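PDB 3NE7: spermidine N(1)-acetyltransferase from Thermoplasma acidophilum, which catalyses transfer of an acetyl group from acetyl-CoA to polyamines such as spermidine, protecting the cell against polyamine toxicity. Local coordinates for residues I75-L80 / R91-P96. Sequence-based numbering, arbitrary orientation.
Sequences IGFIEL and RLYLKP. With COA (coenzyme A), chain C; SO4 (sulfate ion), chain F.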
ATOM      1  N   ILE A  75       8.149  -0.087   9.229  1.00 33.98           N
ATOM      2  CA  ILE A  75       6.942   0.381   9.903  1.00 33.36           C
ATOM      3  C   ILE A  75       5.773   0.671   8.928  1.00 31.22           C
ATOM      4  O   ILE A  75       4.682   1.087   9.337  1.00 31.49           O
ATOM      5  CB  ILE A  75       7.248   1.604  10.837  1.00 34.87           C
ATOM      6  CG1 ILE A  75       7.954   2.760  10.091  1.00 34.91           C
ATOM      7  CG2 ILE A  75       8.119   1.133  12.063  1.00 35.72           C
ATOM      8  CD1 ILE A  75       7.207   3.333   8.852  1.00 34.45           C
ATOM      9  N   GLY A  76       5.978   0.432   7.643  1.00 29.73           N
ATOM     10  CA  GLY A  76       4.932   0.709   6.660  1.00 27.17           C
ATOM     11  C   GLY A  76       5.354   0.356   5.252  1.00 26.84           C
ATOM     12  O   GLY A  76       6.563   0.229   4.976  1.00 27.02           O
ATOM     13  N   PHE A  77       4.374   0.218   4.350  1.00 24.86           N
ATOM     14  CA  PHE A  77       4.681  -0.114   3.000  1.00 24.48           C
ATOM     15  C   PHE A  77       3.631   0.331   1.977  1.00 23.84           C
ATOM     16  O   PHE A  77       2.480   0.590   2.306  1.00 24.14           O
ATOM     17  CB  PHE A  77       4.889  -1.639   2.893  1.00 25.19           C
ATOM     18  CG  PHE A  77       3.666  -2.451   3.280  1.00 24.19           C
ATOM     19  CD1 PHE A  77       3.463  -2.847   4.589  1.00 25.66           C
ATOM     20  CD2 PHE A  77       2.740  -2.816   2.344  1.00 25.86           C
ATOM     21  CE1 PHE A  77       2.354  -3.588   4.950  1.00 25.17           C
ATOM     22  CE2 PHE A  77       1.621  -3.568   2.703  1.00 25.26           C
ATOM     23  CZ  PHE A  77       1.443  -3.950   4.016  1.00 25.53           C
ATOM     24  N   ILE A  78       4.063   0.350   0.717  1.00 23.58           N
ATOM     25  CA  ILE A  78       3.214   0.653  -0.409  1.00 22.82           C
ATOM     26  C   ILE A  78       3.558  -0.351  -1.505  1.00 23.59           C
ATOM     27  O   ILE A  78       4.731  -0.736  -1.683  1.00 23.58           O
ATOM     28  CB  ILE A  78       3.415   2.122  -0.906  1.00 22.51           C
ATOM     29  CG1 ILE A  78       2.313   2.514  -1.890  1.00 20.77           C
ATOM     30  CG2 ILE A  78       4.818   2.300  -1.503  1.00 21.06           C
ATOM     31  CD1 ILE A  78       2.380   4.022  -2.382  1.00 18.29           C
ATOM     32  N   GLU A  79       2.516  -0.796  -2.205  1.00 23.35           N
ATOM     33  CA  GLU A  79       2.670  -1.716  -3.279  1.00 25.03           C
ATOM     34  C   GLU A  79       1.790  -1.329  -4.445  1.00 26.04           C
ATOM     35  O   GLU A  79       0.596  -1.121  -4.283  1.00 25.41           O
ATOM     36  CB  GLU A  79       2.296  -3.132  -2.828  1.00 25.80           C
ATOM     37  CG  GLU A  79       2.564  -4.200  -3.874  1.00 26.96           C
ATOM     38  CD  GLU A  79       2.071  -5.591  -3.465  1.00 32.22           C
ATOM     39  OE1 GLU A  79       1.435  -5.714  -2.383  1.00 33.74           O
ATOM     40  OE2 GLU A  79       2.348  -6.575  -4.214  1.00 32.80           O
ATOM     41  N   LEU A  80       2.415  -1.262  -5.617  1.00 27.89           N
ATOM     42  CA  LEU A  80       1.768  -0.907  -6.862  1.00 29.53           C
ATOM     43  C   LEU A  80       1.890  -2.052  -7.868  1.00 30.58           C
ATOM     44  O   LEU A  80       2.865  -2.814  -7.859  1.00 29.61           O
ATOM     45  CB  LEU A  80       2.419   0.361  -7.462  1.00 31.05           C
ATOM     46  CG  LEU A  80       1.968   1.713  -6.876  1.00 32.58           C
ATOM     47  CD1 LEU A  80       2.427   1.923  -5.488  1.00 32.00           C
ATOM     48  CD2 LEU A  80       2.520   2.805  -7.749  1.00 39.01           C
ATOM     49  N   ARG A  91      -1.836  -1.586  -2.172  1.00 25.69           N
ATOM     50  CA  ARG A  91      -1.672  -1.611  -0.718  1.00 25.09           C
ATOM     51  C   ARG A  91      -0.837  -0.420  -0.237  1.00 23.89           C
ATOM     52  O   ARG A  91       0.142  -0.056  -0.869  1.00 23.38           O
ATOM     53  CB  ARG A  91      -0.962  -2.878  -0.302  1.00 25.48           C
ATOM     54  CG  ARG A  91      -1.746  -4.138  -0.582  1.00 28.60           C
ATOM     55  CD  ARG A  91      -0.920  -5.363  -0.329  1.00 29.79           C
ATOM     56  NE  ARG A  91      -1.734  -6.557  -0.538  1.00 34.57           N
ATOM     57  CZ  ARG A  91      -1.279  -7.772  -0.874  1.00 35.80           C
ATOM     58  NH1 ARG A  91      -2.161  -8.758  -0.993  1.00 39.99           N
ATOM     59  NH2 ARG A  91       0.006  -8.013  -1.119  1.00 31.10           N
ATOM     60  N   LEU A  92      -1.278   0.170   0.867  1.00 22.19           N
ATOM     61  CA  LEU A  92      -0.570   1.204   1.550  1.00 21.45           C
ATOM     62  C   LEU A  92      -1.017   1.111   3.004  1.00 20.98           C
ATOM     63  O   LEU A  92      -2.156   1.442   3.329  1.00 19.80           O
ATOM     64  CB  LEU A  92      -0.936   2.560   0.949  1.00 21.62           C
ATOM     65  CG  LEU A  92      -0.342   3.825   1.550  1.00 21.90           C
ATOM     66  CD1 LEU A  92       1.174   3.752   1.688  1.00 20.97           C
ATOM     67  CD2 LEU A  92      -0.778   5.062   0.732  1.00 20.53           C
ATOM     68  N   TYR A  93      -0.122   0.635   3.868  1.00 20.10           N
ATOM     69  CA  TYR A  93      -0.454   0.372   5.249  1.00 20.16           C
ATOM     70  C   TYR A  93       0.732   0.801   6.094  1.00 21.82           C
ATOM     71  O   TYR A  93       1.899   0.480   5.756  1.00 22.36           O
ATOM     72  CB  TYR A  93      -0.765  -1.138   5.468  1.00 20.89           C
ATOM     73  CG  TYR A  93      -2.047  -1.611   4.784  1.00 21.03           C
ATOM     74  CD1 TYR A  93      -3.294  -1.417   5.368  1.00 22.86           C
ATOM     75  CD2 TYR A  93      -2.018  -2.191   3.521  1.00 23.04           C
ATOM     76  CE1 TYR A  93      -4.470  -1.811   4.720  1.00 22.98           C
ATOM     77  CE2 TYR A  93      -3.192  -2.601   2.871  1.00 21.65           C
ATOM     78  CZ  TYR A  93      -4.404  -2.397   3.470  1.00 23.09           C
ATOM     79  OH  TYR A  93      -5.566  -2.772   2.815  1.00 27.32           O
ATOM     80  N   LEU A  94       0.443   1.473   7.213  1.00 22.33           N
ATOM     81  CA  LEU A  94       1.446   1.834   8.204  1.00 23.74           C
ATOM     82  C   LEU A  94       1.054   1.185   9.510  1.00 24.59           C
ATOM     83  O   LEU A  94      -0.118   0.969   9.721  1.00 25.00           O
ATOM     84  CB  LEU A  94       1.462   3.349   8.429  1.00 23.38           C
ATOM     85  CG  LEU A  94       1.673   4.297   7.242  1.00 25.62           C
ATOM     86  CD1 LEU A  94       1.784   5.778   7.749  1.00 24.67           C
ATOM     87  CD2 LEU A  94       2.898   3.936   6.437  1.00 22.57           C
ATOM     88  N   LYS A  95       2.010   0.936  10.408  1.00 25.77           N
ATOM     89  CA  LYS A  95       1.682   0.588  11.784  1.00 27.48           C
ATOM     90  C   LYS A  95       0.923   1.771  12.393  1.00 27.14           C
ATOM     91  O   LYS A  95       1.377   2.880  12.284  1.00 26.15           O
ATOM     92  CB  LYS A  95       2.932   0.399  12.624  1.00 29.31           C
ATOM     93  CG  LYS A  95       3.651  -0.893  12.443  1.00 34.07           C
ATOM     94  CD  LYS A  95       4.837  -1.068  13.444  1.00 39.04           C
ATOM     95  CE  LYS A  95       4.402  -0.861  14.876  1.00 42.94           C
ATOM     96  NZ  LYS A  95       4.993  -1.890  15.735  1.00 46.91           N
ATOM     97  N   PRO A  96      -0.193   1.515  13.077  1.00 28.04           N
ATOM     98  CA  PRO A  96      -1.129   2.526  13.546  1.00 28.20           C
ATOM     99  C   PRO A  96      -0.463   3.721  14.295  1.00 29.43           C
ATOM    100  O   PRO A  96      -0.808   4.839  14.045  1.00 28.55           O
ATOM    101  CB  PRO A  96      -2.073   1.708  14.445  1.00 29.10           C
ATOM    102  CG  PRO A  96      -2.106   0.401  13.816  1.00 29.53           C
ATOM    103  CD  PRO A  96      -0.738   0.151  13.270  1.00 28.63           C
TER
HETATM  104  N1A COA C 161      -6.720   8.906  12.311  1.00 26.10           N
HETATM  105  C2A COA C 161      -7.561   9.567  11.479  1.00 23.94           C
HETATM  106  N3A COA C 161      -7.160  10.055  10.280  1.00 23.13           N
HETATM  107  C4A COA C 161      -5.864   9.885   9.881  1.00 24.80           C
HETATM  108  C5A COA C 161      -4.940   9.169  10.789  1.00 22.47           C
HETATM  109  C6A COA C 161      -5.415   8.702  11.991  1.00 24.91           C
HETATM  110  N6A COA C 161      -4.586   8.047  12.831  1.00 25.44           N
HETATM  111  N7A COA C 161      -3.759   9.121  10.170  1.00 23.97           N
HETATM  112  C8A COA C 161      -3.884   9.757   8.981  1.00 23.84           C
HETATM  113  N9A COA C 161      -5.131  10.212   8.792  1.00 23.63           N
HETATM  114  C1B COA C 161      -5.608  10.896   7.565  1.00 23.05           C
HETATM  115  C2B COA C 161      -6.356  12.197   7.819  1.00 23.83           C
HETATM  116  O2B COA C 161      -7.279  12.432   6.737  1.00 24.96           O
HETATM  117  C3B COA C 161      -5.182  13.162   7.896  1.00 21.71           C
HETATM  118  O3B COA C 161      -5.459  14.511   7.655  1.00 19.91           O
HETATM  119  P3B COA C 161      -5.779  15.534   8.855  1.00 21.93           P
HETATM  120  O7A COA C 161      -4.442  16.096   9.337  1.00 21.90           O
HETATM  121  O8A COA C 161      -6.551  14.771   9.883  1.00 20.69           O
HETATM  122  O9A COA C 161      -6.587  16.539   8.123  1.00 19.15           O
HETATM  123  C4B COA C 161      -4.205  12.624   6.877  1.00 21.42           C
HETATM  124  O4B COA C 161      -4.491  11.235   6.743  1.00 21.75           O
HETATM  125  C5B COA C 161      -2.757  12.833   7.319  1.00 23.22           C
HETATM  126  O5B COA C 161      -1.897  12.483   6.224  1.00 22.06           O
HETATM  127  P1A COA C 161      -0.542  11.707   6.422  1.00 22.88           P
HETATM  128  O1A COA C 161       0.077  12.052   7.751  1.00 25.38           O
HETATM  129  O2A COA C 161       0.194  11.965   5.163  1.00 22.83           O
HETATM  130  O3A COA C 161      -1.093  10.196   6.454  1.00 22.78           O
HETATM  131  P2A COA C 161      -0.307   8.858   6.891  1.00 19.81           P
HETATM  132  O4A COA C 161      -0.991   8.343   8.163  1.00 18.51           O
HETATM  133  O5A COA C 161       1.198   9.111   6.930  1.00 22.41           O
HETATM  134  O6A COA C 161      -0.675   7.800   5.744  1.00 20.51           O
HETATM  135  CBP COA C 161      -2.447   6.131   5.544  1.00 16.65           C
HETATM  136  CCP COA C 161      -2.073   7.581   5.403  1.00 18.15           C
HETATM  137  CDP COA C 161      -3.858   5.880   4.976  1.00 14.73           C
HETATM  138  CEP COA C 161      -1.464   5.317   4.758  1.00 13.05           C
HETATM  139  CAP COA C 161      -2.252   5.703   7.010  1.00 17.74           C
HETATM  140  OAP COA C 161      -3.015   6.568   7.852  1.00 20.83           O
HETATM  141  C9P COA C 161      -2.641   4.240   7.199  1.00 20.03           C
HETATM  142  O9P COA C 161      -1.801   3.358   7.044  1.00 18.99           O
HETATM  143  N8P COA C 161      -3.907   3.963   7.487  1.00 19.02           N
HETATM  144  C7P COA C 161      -4.486   2.635   7.712  1.00 23.16           C
HETATM  145  C6P COA C 161      -4.529   1.779   6.436  1.00 23.66           C
HETATM  146  C5P COA C 161      -5.309   2.424   5.304  1.00 27.13           C
HETATM  147  O5P COA C 161      -6.394   2.984   5.511  1.00 30.69           O
HETATM  148  N4P COA C 161      -4.726   2.327   4.113  1.00 26.30           N
HETATM  149  C3P COA C 161      -5.057   2.830   2.780  0.50 26.83           C
HETATM  150  C2P COA C 161      -6.352   2.194   2.308  0.50 29.56           C
HETATM  151  S1P COA C 161      -6.132   0.427   2.043  0.50 30.52           S
HETATM  152  S   SO4 F 164      -5.592  -6.927  -0.585  1.00 49.19           S
HETATM  153  O1  SO4 F 164      -5.418  -8.365  -0.489  1.00 51.02           O
HETATM  154  O2  SO4 F 164      -7.012  -6.722  -0.737  1.00 52.59           O
HETATM  155  O3  SO4 F 164      -5.032  -6.217   0.595  1.00 50.42           O
HETATM  156  O4  SO4 F 164      -4.854  -6.403  -1.727  1.00 51.06           O
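The ring of Phe77 leans over toward the neighbouring strand, its CZ 3.9 Å from Tyr93 CB; Arg91 CB meets the ring's edge at CE2, and Tyr93 O lies over one face. It can lean this way because CG sits between the backbone N and the carbonyl carbon (chi1 61°); the two aromatic planes end up inclined at 44°. This pair belongs to the antiparallel hairpin at the centre of the GNAT fold, a worked example of how one strand can serve two partners. Along one edge, 91-94 bonds to 75-80: Phe77 and Tyr93 exchange N-H...O bonds in both directions, and Lys95 N closes the ladder on Ile75 O (2.9 Å). Along the other, the strand receives coenzyme A much as it would another strand, Leu92 O accepting from N4P at 2.8 Å and Leu94 N donating to O9P. On the sheet face opposite Phe77, Leu92 CD1 packs on Ile78 CB, and a CB on Gly76 would run into Leu94 CD2. Next to the aromatic pair, Glu79 and Arg91 run side by side. Glu79 OE1 offers its syn lone pair to Arg91 NH2 (3.0 Å) but lies 31° out of the guanidinium plane. Glu53 is a second carboxylate partner of that NH2 and also lies close to Glu79, so the arginine probably offsets their mutual repulsion. Arg91 NE and NH1 make weak hydrogen bonds to a sulfate at the guanidinium edge, in its plane. A leucine at Arg91 would probably leave Glu79 and Glu53 without the cation that pairs with both, and the sulfate without these donors. Tyr93 carries the aromatic layer on to the cofactor: Tyr93 OH, hydrogen-bonded to the Tyr28 hydroxyl, lies 3.3 Å from S1P of coenzyme A.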